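PDB 1P35: early 35 kDa protein from Autographa californica nucleopolyhedrovirus, which inhibits caspases to block the host cell's apoptotic response to viral infection and also suppresses the host's antiviral RNA interference. Local coordinates for residues A[220-231]-A[242-250]. Residues are numbered along the deposited sequence; the frame is centred on the assembly and turned at random.
Sequences SSFKNSEKVLYY and YKALEFTTE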
loop_
_atom_site.group_PDB
_atom_site.type_symbol
_atom_site.label_atom_id
_atom_site.label_comp_id
_atom_site.label_asym_id
_atom_site.label_seq_id
_atom_site.Cartn_x
_atom_site.Cartn_y
_atom_site.Cartn_z
ATOM N N SER A 220 18.641 -9.980 -18.766
ATOM C CA SER A 220 20.106 -9.904 -18.548
ATOM C C SER A 220 20.476 -8.737 -17.629
ATOM O O SER A 220 19.842 -7.683 -17.678
ATOM C CB SER A 220 20.861 -9.703 -19.863
ATOM O OG SER A 220 22.212 -9.305 -19.615
ATOM N N SER A 221 21.494 -8.922 -16.787
ATOM C CA SER A 221 21.926 -7.857 -15.869
ATOM C C SER A 221 23.062 -7.129 -16.550
ATOM O O SER A 221 23.619 -6.182 -16.007
ATOM C CB SER A 221 22.456 -8.410 -14.544
ATOM O OG SER A 221 23.748 -8.984 -14.724
ATOM N N PHE A 222 23.414 -7.613 -17.735
ATOM C CA PHE A 222 24.477 -7.031 -18.547
ATOM C C PHE A 222 25.893 -7.026 -17.940
ATOM O O PHE A 222 26.784 -6.335 -18.443
ATOM C CB PHE A 222 24.046 -5.625 -18.991
ATOM C CG PHE A 222 22.789 -5.628 -19.824
ATOM C CD1 PHE A 222 22.698 -6.441 -20.966
ATOM C CD2 PHE A 222 21.675 -4.872 -19.445
ATOM C CE1 PHE A 222 21.515 -6.509 -21.720
ATOM C CE2 PHE A 222 20.483 -4.931 -20.193
ATOM C CZ PHE A 222 20.405 -5.752 -21.332
ATOM N N LYS A 223 26.090 -7.792 -16.864
ATOM C CA LYS A 223 27.405 -7.916 -16.244
ATOM C C LYS A 223 28.140 -8.888 -17.153
ATOM O O LYS A 223 27.523 -9.699 -17.844
ATOM C CB LYS A 223 27.303 -8.488 -14.817
ATOM C CG LYS A 223 26.818 -7.497 -13.735
ATOM C CD LYS A 223 27.952 -6.592 -13.232
ATOM C CE LYS A 223 29.052 -7.420 -12.535
ATOM N NZ LYS A 223 30.250 -6.617 -12.137
ATOM N N ASN A 224 29.460 -8.799 -17.163
ATOM C CA ASN A 224 30.275 -9.649 -18.017
ATOM C C ASN A 224 30.036 -11.157 -17.888
ATOM O O ASN A 224 29.655 -11.843 -18.855
ATOM C CB ASN A 224 31.756 -9.372 -17.741
ATOM C CG ASN A 224 32.675 -10.169 -18.651
ATOM O OD1 ASN A 224 33.896 -10.228 -18.431
ATOM N ND2 ASN A 224 32.095 -10.780 -19.693
ATOM N N SER A 225 30.285 -11.657 -16.683
ATOM C CA SER A 225 30.192 -13.070 -16.380
ATOM C C SER A 225 28.843 -13.644 -15.938
ATOM O O SER A 225 28.819 -14.699 -15.292
ATOM C CB SER A 225 31.203 -13.390 -15.296
ATOM O OG SER A 225 30.822 -12.754 -14.079
ATOM N N GLU A 226 27.724 -13.002 -16.258
ATOM C CA GLU A 226 26.457 -13.579 -15.804
ATOM C C GLU A 226 26.151 -14.937 -16.448
ATOM O O GLU A 226 26.429 -15.192 -17.625
ATOM C CB GLU A 226 25.278 -12.635 -16.056
ATOM C CG GLU A 226 25.048 -12.371 -17.525
ATOM C CD GLU A 226 23.862 -11.482 -17.735
ATOM O OE1 GLU A 226 23.685 -10.598 -16.887
ATOM O OE2 GLU A 226 23.126 -11.654 -18.729
ATOM N N LYS A 227 25.561 -15.802 -15.648
ATOM C CA LYS A 227 25.166 -17.128 -16.097
ATOM C C LYS A 227 23.737 -17.401 -15.573
ATOM O O LYS A 227 23.347 -16.937 -14.522
ATOM C CB LYS A 227 26.157 -18.175 -15.550
ATOM C CG LYS A 227 26.299 -18.169 -14.022
ATOM C CD LYS A 227 27.359 -19.138 -13.474
ATOM C CE LYS A 227 27.648 -18.868 -11.982
ATOM N NZ LYS A 227 28.173 -17.457 -11.749
ATOM N N VAL A 228 22.953 -18.138 -16.325
ATOM C CA VAL A 228 21.624 -18.479 -15.879
ATOM C C VAL A 228 21.680 -19.891 -15.316
ATOM O O VAL A 228 22.214 -20.800 -15.976
ATOM C CB VAL A 228 20.677 -18.406 -17.059
ATOM C CG1 VAL A 228 19.381 -19.051 -16.695
ATOM C CG2 VAL A 228 20.492 -16.883 -17.446
ATOM N N LEU A 229 21.208 -20.078 -14.085
ATOM C CA LEU A 229 21.183 -21.408 -13.496
ATOM C C LEU A 229 19.757 -21.920 -13.345
ATOM O O LEU A 229 18.786 -21.139 -13.101
ATOM C CB LEU A 229 21.918 -21.436 -12.148
ATOM C CG LEU A 229 23.463 -21.612 -12.238
ATOM C CD1 LEU A 229 24.053 -20.576 -13.154
ATOM C CD2 LEU A 229 24.110 -21.475 -10.848
ATOM N N TYR A 230 19.635 -23.234 -13.514
ATOM C CA TYR A 230 18.353 -23.928 -13.424
ATOM C C TYR A 230 18.285 -24.752 -12.136
ATOM O O TYR A 230 19.180 -25.565 -11.849
ATOM C CB TYR A 230 18.168 -24.852 -14.647
ATOM C CG TYR A 230 16.944 -25.746 -14.529
ATOM C CD1 TYR A 230 15.640 -25.214 -14.535
ATOM C CD2 TYR A 230 17.090 -27.114 -14.339
ATOM C CE1 TYR A 230 14.532 -26.032 -14.360
ATOM C CE2 TYR A 230 15.985 -27.945 -14.159
ATOM C CZ TYR A 230 14.713 -27.401 -14.179
ATOM O OH TYR A 230 13.646 -28.246 -14.140
ATOM N N TYR A 231 17.216 -24.542 -11.373
ATOM C CA TYR A 231 16.993 -25.243 -10.114
ATOM C C TYR A 231 15.789 -26.163 -10.047
ATOM O O TYR A 231 14.689 -25.814 -10.482
ATOM C CB TYR A 231 16.840 -24.257 -8.957
ATOM C CG TYR A 231 18.089 -23.494 -8.586
ATOM C CD1 TYR A 231 18.437 -22.341 -9.280
ATOM C CD2 TYR A 231 18.980 -23.976 -7.595
ATOM C CE1 TYR A 231 19.638 -21.656 -9.038
ATOM C CE2 TYR A 231 20.216 -23.293 -7.327
ATOM C CZ TYR A 231 20.525 -22.125 -8.071
ATOM O OH TYR A 231 21.674 -21.423 -7.877
ATOM N N TYR A 242 12.897 -23.305 -10.589
ATOM C CA TYR A 242 13.086 -21.959 -11.111
ATOM C C TYR A 242 14.434 -21.720 -11.791
ATOM O O TYR A 242 15.332 -22.570 -11.787
ATOM C CB TYR A 242 12.967 -20.942 -9.945
ATOM C CG TYR A 242 14.026 -21.141 -8.866
ATOM C CD1 TYR A 242 13.910 -22.145 -7.919
ATOM C CD2 TYR A 242 15.162 -20.329 -8.808
ATOM C CE1 TYR A 242 14.901 -22.334 -6.930
ATOM C CE2 TYR A 242 16.153 -20.515 -7.814
ATOM C CZ TYR A 242 16.003 -21.526 -6.884
ATOM O OH TYR A 242 16.963 -21.732 -5.909
ATOM N N LYS A 243 14.557 -20.554 -12.403
ATOM C CA LYS A 243 15.810 -20.160 -12.986
ATOM C C LYS A 243 16.213 -18.888 -12.238
ATOM O O LYS A 243 15.342 -18.172 -11.693
ATOM C CB LYS A 243 15.668 -19.884 -14.466
ATOM C CG LYS A 243 15.772 -21.126 -15.309
ATOM C CD LYS A 243 15.541 -20.853 -16.775
ATOM C CE LYS A 243 15.877 -22.132 -17.600
ATOM N NZ LYS A 243 15.762 -21.810 -19.000
ATOM N N ALA A 244 17.521 -18.625 -12.193
ATOM C CA ALA A 244 18.022 -17.447 -11.525
ATOM C C ALA A 244 19.193 -16.915 -12.315
ATOM O O ALA A 244 19.902 -17.674 -12.959
ATOM C CB ALA A 244 18.467 -17.790 -10.078
ATOM N N LEU A 245 19.413 -15.614 -12.230
ATOM C CA LEU A 245 20.500 -14.970 -12.917
ATOM C C LEU A 245 21.541 -14.840 -11.832
ATOM O O LEU A 245 21.239 -14.333 -10.728
ATOM C CB LEU A 245 20.103 -13.586 -13.400
ATOM C CG LEU A 245 21.253 -12.874 -14.116
ATOM C CD1 LEU A 245 21.556 -13.541 -15.497
ATOM C CD2 LEU A 245 20.860 -11.453 -14.335
ATOM N N GLU A 246 22.757 -15.279 -12.142
ATOM C CA GLU A 246 23.827 -15.243 -11.158
ATOM C C GLU A 246 25.132 -14.716 -11.710
ATOM O O GLU A 246 25.440 -14.868 -12.873
ATOM C CB GLU A 246 24.053 -16.645 -10.582
ATOM C CG GLU A 246 22.816 -17.238 -9.993
ATOM C CD GLU A 246 23.115 -18.438 -9.143
ATOM O OE1 GLU A 246 24.258 -18.547 -8.742
ATOM O OE2 GLU A 246 22.213 -19.246 -8.855
ATOM N N PHE A 247 25.884 -14.053 -10.854
ATOM C CA PHE A 247 27.151 -13.526 -11.248
ATOM C C PHE A 247 27.933 -13.169 -10.004
ATOM O O PHE A 247 27.433 -13.339 -8.887
ATOM C CB PHE A 247 27.009 -12.318 -12.170
ATOM C CG PHE A 247 26.192 -11.227 -11.607
ATOM C CD1 PHE A 247 26.779 -10.266 -10.797
ATOM C CD2 PHE A 247 24.817 -11.179 -11.834
ATOM C CE1 PHE A 247 26.002 -9.266 -10.210
ATOM C CE2 PHE A 247 24.048 -10.189 -11.258
ATOM C CZ PHE A 247 24.656 -9.222 -10.432
ATOM N N THR A 248 29.164 -12.697 -10.213
ATOM C CA THR A 248 30.059 -12.329 -9.124
ATOM C C THR A 248 30.675 -10.913 -9.189
ATOM O O THR A 248 30.904 -10.369 -10.264
ATOM C CB THR A 248 31.193 -13.379 -9.020
ATOM O OG1 THR A 248 30.674 -14.607 -8.469
ATOM C CG2 THR A 248 32.301 -12.872 -8.150
ATOM N N THR A 249 30.885 -10.310 -8.019
ATOM C CA THR A 249 31.535 -8.989 -7.900
ATOM C C THR A 249 32.464 -9.017 -6.674
ATOM O O THR A 249 32.129 -9.624 -5.653
ATOM C CB THR A 249 30.534 -7.817 -7.727
ATOM O OG1 THR A 249 29.763 -8.022 -6.542
ATOM C CG2 THR A 249 29.642 -7.692 -8.950
ATOM N N GLU A 250 33.628 -8.376 -6.802
ATOM C CA GLU A 250 34.650 -8.315 -5.742
ATOM C C GLU A 250 34.222 -7.554 -4.497
ATOM O O GLU A 250 33.570 -6.511 -4.585
ATOM C CB GLU A 250 35.962 -7.688 -6.274
ATOM C CG GLU A 250 37.088 -8.667 -6.743
ATOM C CD GLU A 250 37.830 -9.368 -5.580
ATOM O OE1 GLU A 250 37.202 -10.178 -4.844
ATOM O OE2 GLU A 250 39.051 -9.102 -5.396
#
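Lys227 pairs with Glu246, Leu229 with Ala244 and Tyr231 with Tyr242, each through two backbone hydrogen bonds. These are the hydrogen-bonded pairs of an antiparallel hairpin. The bond from Tyr231 N to Tyr242 O is 2.8 Å. Tyr242 N returns to Tyr231 O at 3.1 Å. Beside them, Tyr231 CB lies over one face of the Tyr242 ring, 3.6 Å from its centroid. The ring planes are 6° apart, but the rings are displaced and share little area. Tyr231 OH lies 2.4 Å from Glu246 OE2, too short to trust in detail; ring and carboxylate are nearly coplanar (15°). Tyr242 OH is hydrogen-bonded to Lys262 NZ and Glu233 OE1. On the other face, Leu245 CD1 meets Val228 CG2 and the carboxylate carbon of Glu226. Glu226 CG sits between backbone N and carbonyl carbon (chi1 64°), and the extended chain beyond carries the carboxylate to the preceding loop. There OE1 accepts from Ser221 N and Ser221 OG, and OE2 from Ser220 OG (2.7 Å). Lys223 lays its CG over a face of the Phe247 ring. Lys243 NZ is hydrogen-bonded to Gln214 O and Leu216 O. Strand 238-249 lies between strands 227-234 and 259-271, while helix 206-215 packs against Tyr230 and Lys243.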